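Local coordinates for protein SsfS6 (Streptomyces sp. SF2575, PDB 4FZR) that is a two-domain protein of the GT-B glycosyltransferase clan, related to the erythromycin biosynthesis protein CIII family, at residues T313-P327 and R337-P349. Numbering follows the deposited sequence.
Sequences TLTCLSEGVPQVSVP and RLLHAAGAGVEVP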
loop_
_atom_site.group_PDB
_atom_site.type_symbol
_atom_site.label_atom_id
_atom_site.label_comp_id
_atom_site.label_asym_id
_atom_site.label_seq_id
_atom_site.Cartn_x
_atom_site.Cartn_y
_atom_site.Cartn_z
ATOM N N THR A 313 -1.395 13.536 15.462
ATOM C CA THR A 313 -2.312 13.523 16.594
ATOM C C THR A 313 -3.090 12.217 16.634
ATOM O O THR A 313 -3.098 11.518 17.648
ATOM C CB THR A 313 -3.317 14.679 16.510
ATOM O OG1 THR A 313 -2.629 15.926 16.654
ATOM C CG2 THR A 313 -4.372 14.557 17.604
ATOM N N LEU A 314 -3.743 11.894 15.524
ATOM C CA LEU A 314 -4.557 10.688 15.443
ATOM C C LEU A 314 -3.710 9.429 15.588
ATOM O O LEU A 314 -4.174 8.426 16.131
ATOM C CB LEU A 314 -5.351 10.670 14.136
ATOM C CG LEU A 314 -6.521 11.656 14.132
ATOM C CD1 LEU A 314 -6.897 12.037 12.718
ATOM C CD2 LEU A 314 -7.716 11.056 14.855
ATOM N N THR A 315 -2.464 9.485 15.123
ATOM C CA THR A 315 -1.563 8.346 15.252
ATOM C C THR A 315 -1.276 8.071 16.728
ATOM O O THR A 315 -1.380 6.933 17.191
ATOM C CB THR A 315 -0.228 8.575 14.509
ATOM O OG1 THR A 315 -0.478 8.832 13.123
ATOM C CG2 THR A 315 0.668 7.349 14.621
ATOM N N CYS A 316 -0.917 9.122 17.460
ATOM C CA CYS A 316 -0.651 9.021 18.897
ATOM C C CYS A 316 -1.874 8.539 19.672
ATOM O O CYS A 316 -1.767 7.671 20.536
ATOM C CB CYS A 316 -0.209 10.377 19.444
ATOM S SG CYS A 316 1.401 10.922 18.850
ATOM N N LEU A 317 -3.031 9.119 19.369
ATOM C CA LEU A 317 -4.282 8.694 19.987
ATOM C C LEU A 317 -4.522 7.200 19.781
ATOM O O LEU A 317 -4.806 6.478 20.737
ATOM C CB LEU A 317 -5.469 9.496 19.431
ATOM C CG LEU A 317 -5.782 10.853 20.071
ATOM C CD1 LEU A 317 -7.065 11.429 19.487
ATOM C CD2 LEU A 317 -5.894 10.727 21.581
ATOM N N SER A 318 -4.401 6.734 18.541
ATOM C CA SER A 318 -4.721 5.343 18.225
ATOM C C SER A 318 -3.726 4.370 18.852
ATOM O O SER A 318 -4.028 3.193 19.042
ATOM C CB SER A 318 -4.799 5.136 16.708
ATOM O OG SER A 318 -3.556 4.737 16.148
ATOM N N GLU A 319 -2.540 4.871 19.177
ATOM C CA GLU A 319 -1.522 4.057 19.829
ATOM C C GLU A 319 -1.468 4.291 21.344
ATOM O O GLU A 319 -0.632 3.710 22.036
ATOM C CB GLU A 319 -0.150 4.312 19.194
ATOM C CG GLU A 319 0.093 3.501 17.926
ATOM C CD GLU A 319 0.144 2.009 18.192
ATOM O OE1 GLU A 319 0.346 1.619 19.362
ATOM O OE2 GLU A 319 -0.021 1.225 17.232
ATOM N N GLY A 320 -2.364 5.132 21.855
ATOM C CA GLY A 320 -2.479 5.353 23.286
ATOM C C GLY A 320 -1.227 5.945 23.908
ATOM O O GLY A 320 -0.793 5.516 24.978
ATOM N N VAL A 321 -0.654 6.939 23.239
ATOM C CA VAL A 321 0.548 7.606 23.731
ATOM C C VAL A 321 0.249 9.086 23.993
ATOM O O VAL A 321 -0.164 9.806 23.077
ATOM C CB VAL A 321 1.718 7.476 22.724
ATOM C CG1 VAL A 321 2.957 8.193 23.244
ATOM C CG2 VAL A 321 2.026 6.007 22.451
ATOM N N PRO A 322 0.445 9.542 25.247
ATOM C CA PRO A 322 0.177 10.947 25.593
ATOM C C PRO A 322 1.012 11.921 24.763
ATOM O O PRO A 322 2.160 11.620 24.431
ATOM C CB PRO A 322 0.548 11.032 27.082
ATOM C CG PRO A 322 1.398 9.838 27.348
ATOM C CD PRO A 322 0.932 8.773 26.406
ATOM N N GLN A 323 0.433 13.074 24.435
ATOM C CA GLN A 323 1.055 13.997 23.497
ATOM C C GLN A 323 1.246 15.386 24.084
ATOM O O GLN A 323 0.399 15.879 24.831
ATOM C CB GLN A 323 0.192 14.134 22.238
ATOM C CG GLN A 323 -0.754 12.972 21.981
ATOM C CD GLN A 323 -1.619 13.191 20.754
ATOM O OE1 GLN A 323 -1.305 14.017 19.898
ATOM N NE2 GLN A 323 -2.722 12.457 20.668
ATOM N N VAL A 324 2.361 16.016 23.731
ATOM C CA VAL A 324 2.513 17.445 23.934
ATOM C C VAL A 324 2.404 18.096 22.563
ATOM O O VAL A 324 3.280 17.934 21.711
ATOM C CB VAL A 324 3.850 17.818 24.594
ATOM C CG1 VAL A 324 3.920 19.327 24.807
ATOM C CG2 VAL A 324 4.030 17.067 25.916
ATOM N N SER A 325 1.307 18.810 22.349
ATOM C CA SER A 325 1.055 19.459 21.074
ATOM C C SER A 325 1.388 20.945 21.137
ATOM O O SER A 325 0.877 21.664 21.997
ATOM C CB SER A 325 -0.411 19.269 20.680
ATOM O OG SER A 325 -0.725 19.982 19.498
ATOM N N VAL A 326 2.253 21.395 20.230
ATOM C CA VAL A 326 2.535 22.820 20.082
ATOM C C VAL A 326 2.018 23.287 18.719
ATOM O O VAL A 326 2.782 23.435 17.764
ATOM C CB VAL A 326 4.040 23.146 20.268
ATOM C CG1 VAL A 326 4.921 22.330 19.320
ATOM C CG2 VAL A 326 4.289 24.643 20.109
ATOM N N PRO A 327 0.699 23.524 18.631
ATOM C CA PRO A 327 0.008 23.772 17.360
ATOM C C PRO A 327 0.525 25.001 16.619
ATOM O O PRO A 327 0.963 25.967 17.245
ATOM C CB PRO A 327 -1.452 23.975 17.789
ATOM C CG PRO A 327 -1.546 23.387 19.157
ATOM C CD PRO A 327 -0.219 23.633 19.776
ATOM N N ARG A 337 -7.477 21.405 21.172
ATOM C CA ARG A 337 -8.373 21.735 22.273
ATOM C C ARG A 337 -9.084 20.473 22.744
ATOM O O ARG A 337 -9.060 20.139 23.930
ATOM C CB ARG A 337 -9.395 22.789 21.841
ATOM C CG ARG A 337 -8.787 24.152 21.554
ATOM C CD ARG A 337 -9.836 25.157 21.110
ATOM N NE ARG A 337 -9.273 26.173 20.224
ATOM C CZ ARG A 337 -9.812 27.370 20.004
ATOM N NH1 ARG A 337 -10.937 27.726 20.613
ATOM N NH2 ARG A 337 -9.218 28.219 19.179
ATOM N N LEU A 338 -9.716 19.778 21.803
ATOM C CA LEU A 338 -10.372 18.508 22.088
ATOM C C LEU A 338 -9.428 17.587 22.847
ATOM O O LEU A 338 -9.821 16.937 23.816
ATOM C CB LEU A 338 -10.798 17.832 20.784
ATOM C CG LEU A 338 -12.243 18.033 20.325
ATOM C CD1 LEU A 338 -12.644 19.502 20.356
ATOM C CD2 LEU A 338 -12.418 17.445 18.929
ATOM N N LEU A 339 -8.179 17.546 22.397
ATOM C CA LEU A 339 -7.170 16.674 22.984
ATOM C C LEU A 339 -6.863 17.065 24.426
ATOM O O LEU A 339 -6.768 16.205 25.305
ATOM C CB LEU A 339 -5.890 16.718 22.145
ATOM C CG LEU A 339 -4.763 15.771 22.562
ATOM C CD1 LEU A 339 -5.256 14.332 22.633
ATOM C CD2 LEU A 339 -3.595 15.897 21.598
ATOM N N HIS A 340 -6.713 18.363 24.663
ATOM C CA HIS A 340 -6.382 18.872 25.988
ATOM C C HIS A 340 -7.489 18.580 26.997
ATOM O O HIS A 340 -7.222 18.180 28.132
ATOM C CB HIS A 340 -6.142 20.378 25.925
ATOM C CG HIS A 340 -5.609 20.954 27.199
ATOM N ND1 HIS A 340 -4.335 20.688 27.651
ATOM C CD2 HIS A 340 -6.175 21.765 28.123
ATOM C CE1 HIS A 340 -4.136 21.319 28.795
ATOM N NE2 HIS A 340 -5.236 21.980 29.103
ATOM N N ALA A 341 -8.732 18.786 26.571
ATOM C CA ALA A 341 -9.894 18.585 27.432
ATOM C C ALA A 341 -10.065 17.118 27.822
ATOM O O ALA A 341 -10.544 16.811 28.914
ATOM C CB ALA A 341 -11.160 19.101 26.740
ATOM N N ALA A 342 -9.665 16.217 26.930
ATOM C CA ALA A 342 -9.800 14.782 27.164
ATOM C C ALA A 342 -8.719 14.253 28.108
ATOM O O ALA A 342 -8.771 13.100 28.537
ATOM C CB ALA A 342 -9.762 14.031 25.838
ATOM N N GLY A 343 -7.740 15.093 28.422
ATOM C CA GLY A 343 -6.684 14.727 29.350
ATOM C C GLY A 343 -5.670 13.767 28.756
ATOM O O GLY A 343 -4.890 13.152 29.483
ATOM N N ALA A 344 -5.671 13.643 27.432
ATOM C CA ALA A 344 -4.778 12.706 26.759
ATOM C C ALA A 344 -3.449 13.358 26.392
ATOM O O ALA A 344 -2.511 12.680 25.982
ATOM C CB ALA A 344 -5.450 12.131 25.521
ATOM N N GLY A 345 -3.366 14.675 26.542
ATOM C CA GLY A 345 -2.140 15.386 26.235
ATOM C C GLY A 345 -2.232 16.847 26.618
ATOM O O GLY A 345 -3.270 17.304 27.100
ATOM N N VAL A 346 -1.149 17.585 26.405
ATOM C CA VAL A 346 -1.146 19.007 26.720
ATOM C C VAL A 346 -0.978 19.862 25.466
ATOM O O VAL A 346 -0.080 19.632 24.657
ATOM C CB VAL A 346 -0.049 19.372 27.739
ATOM C CG1 VAL A 346 -0.024 20.879 27.965
ATOM C CG2 VAL A 346 -0.285 18.646 29.054
ATOM N N GLU A 347 -1.858 20.846 25.317
ATOM C CA GLU A 347 -1.744 21.827 24.251
ATOM C C GLU A 347 -0.928 23.008 24.751
ATOM O O GLU A 347 -1.328 23.686 25.700
ATOM C CB GLU A 347 -3.131 22.310 23.827
ATOM C CG GLU A 347 -3.117 23.370 22.728
ATOM C CD GLU A 347 -4.375 24.219 22.720
ATOM O OE1 GLU A 347 -4.723 24.758 21.648
ATOM O OE2 GLU A 347 -5.011 24.357 23.786
ATOM N N VAL A 348 0.217 23.252 24.121
ATOM C CA VAL A 348 1.009 24.436 24.437
ATOM C C VAL A 348 0.844 25.456 23.304
ATOM O O VAL A 348 1.382 25.275 22.211
ATOM C CB VAL A 348 2.499 24.084 24.715
ATOM C CG1 VAL A 348 2.590 23.047 25.828
ATOM C CG2 VAL A 348 3.205 23.567 23.475
ATOM N N PRO A 349 0.066 26.525 23.560
ATOM C CA PRO A 349 -0.306 27.514 22.539
ATOM C C PRO A 349 0.877 27.984 21.695
ATOM O O PRO A 349 1.509 28.984 22.031
ATOM C CB PRO A 349 -0.877 28.670 23.367
ATOM C CG PRO A 349 -1.402 28.022 24.598
ATOM C CD PRO A 349 -0.478 26.874 24.886
#
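Leu339 drives its two methyls against the amide of Gln323, and this is the buried end of the contact, where Leu339 has more of its surface covered across the contact than any other residue: CD2 lies 3.4 Å from Gln323 OE1, and CD1 lies 3.7 Å from Gln323 NE2. The two side chains meet at about a right angle. With CG anti to the backbone N (chi1 -175°), Leu339 also brings CD1 to 3.8 Å from Leu317 CD2, the two leucines sliding past each other in opposite directions. The buried amide is held at both ends, OE1 by His306 of the neighbouring strand and NE2, weakly, by Thr313 O. Leu378 of helix 370-382 closes over Leu317 and Ala344.

Beneath this layer, strands 323-325 and 345-347 run parallel, 8° apart, as a right-handed beta-alpha-beta crossover through helix 333-341, at the edge of the Rossmann-like C-terminal sheet of a GT-B fold. Three well-formed backbone bonds, with a weak fourth from Gln323 N to Ala344 O, fix the register: Val346 N to Gln323 O and Ser325 N to Val346 O, both 2.8 Å, and Val348 N to Ser325 O (2.7 Å), the last nearly straight at 169°. On the sheet face opposite Gln323, Val324 CG1 meets Val348 CG1, while Ala361 of helix 358-367 touches Val324 and Val346.

Past the strand ends the residues are partly exposed to solvent yet still touch closely: Val326 CB lies 3.3 Å from Val348 CG2, and Pro327 lays CG across Glu347 CG at 3.9 Å.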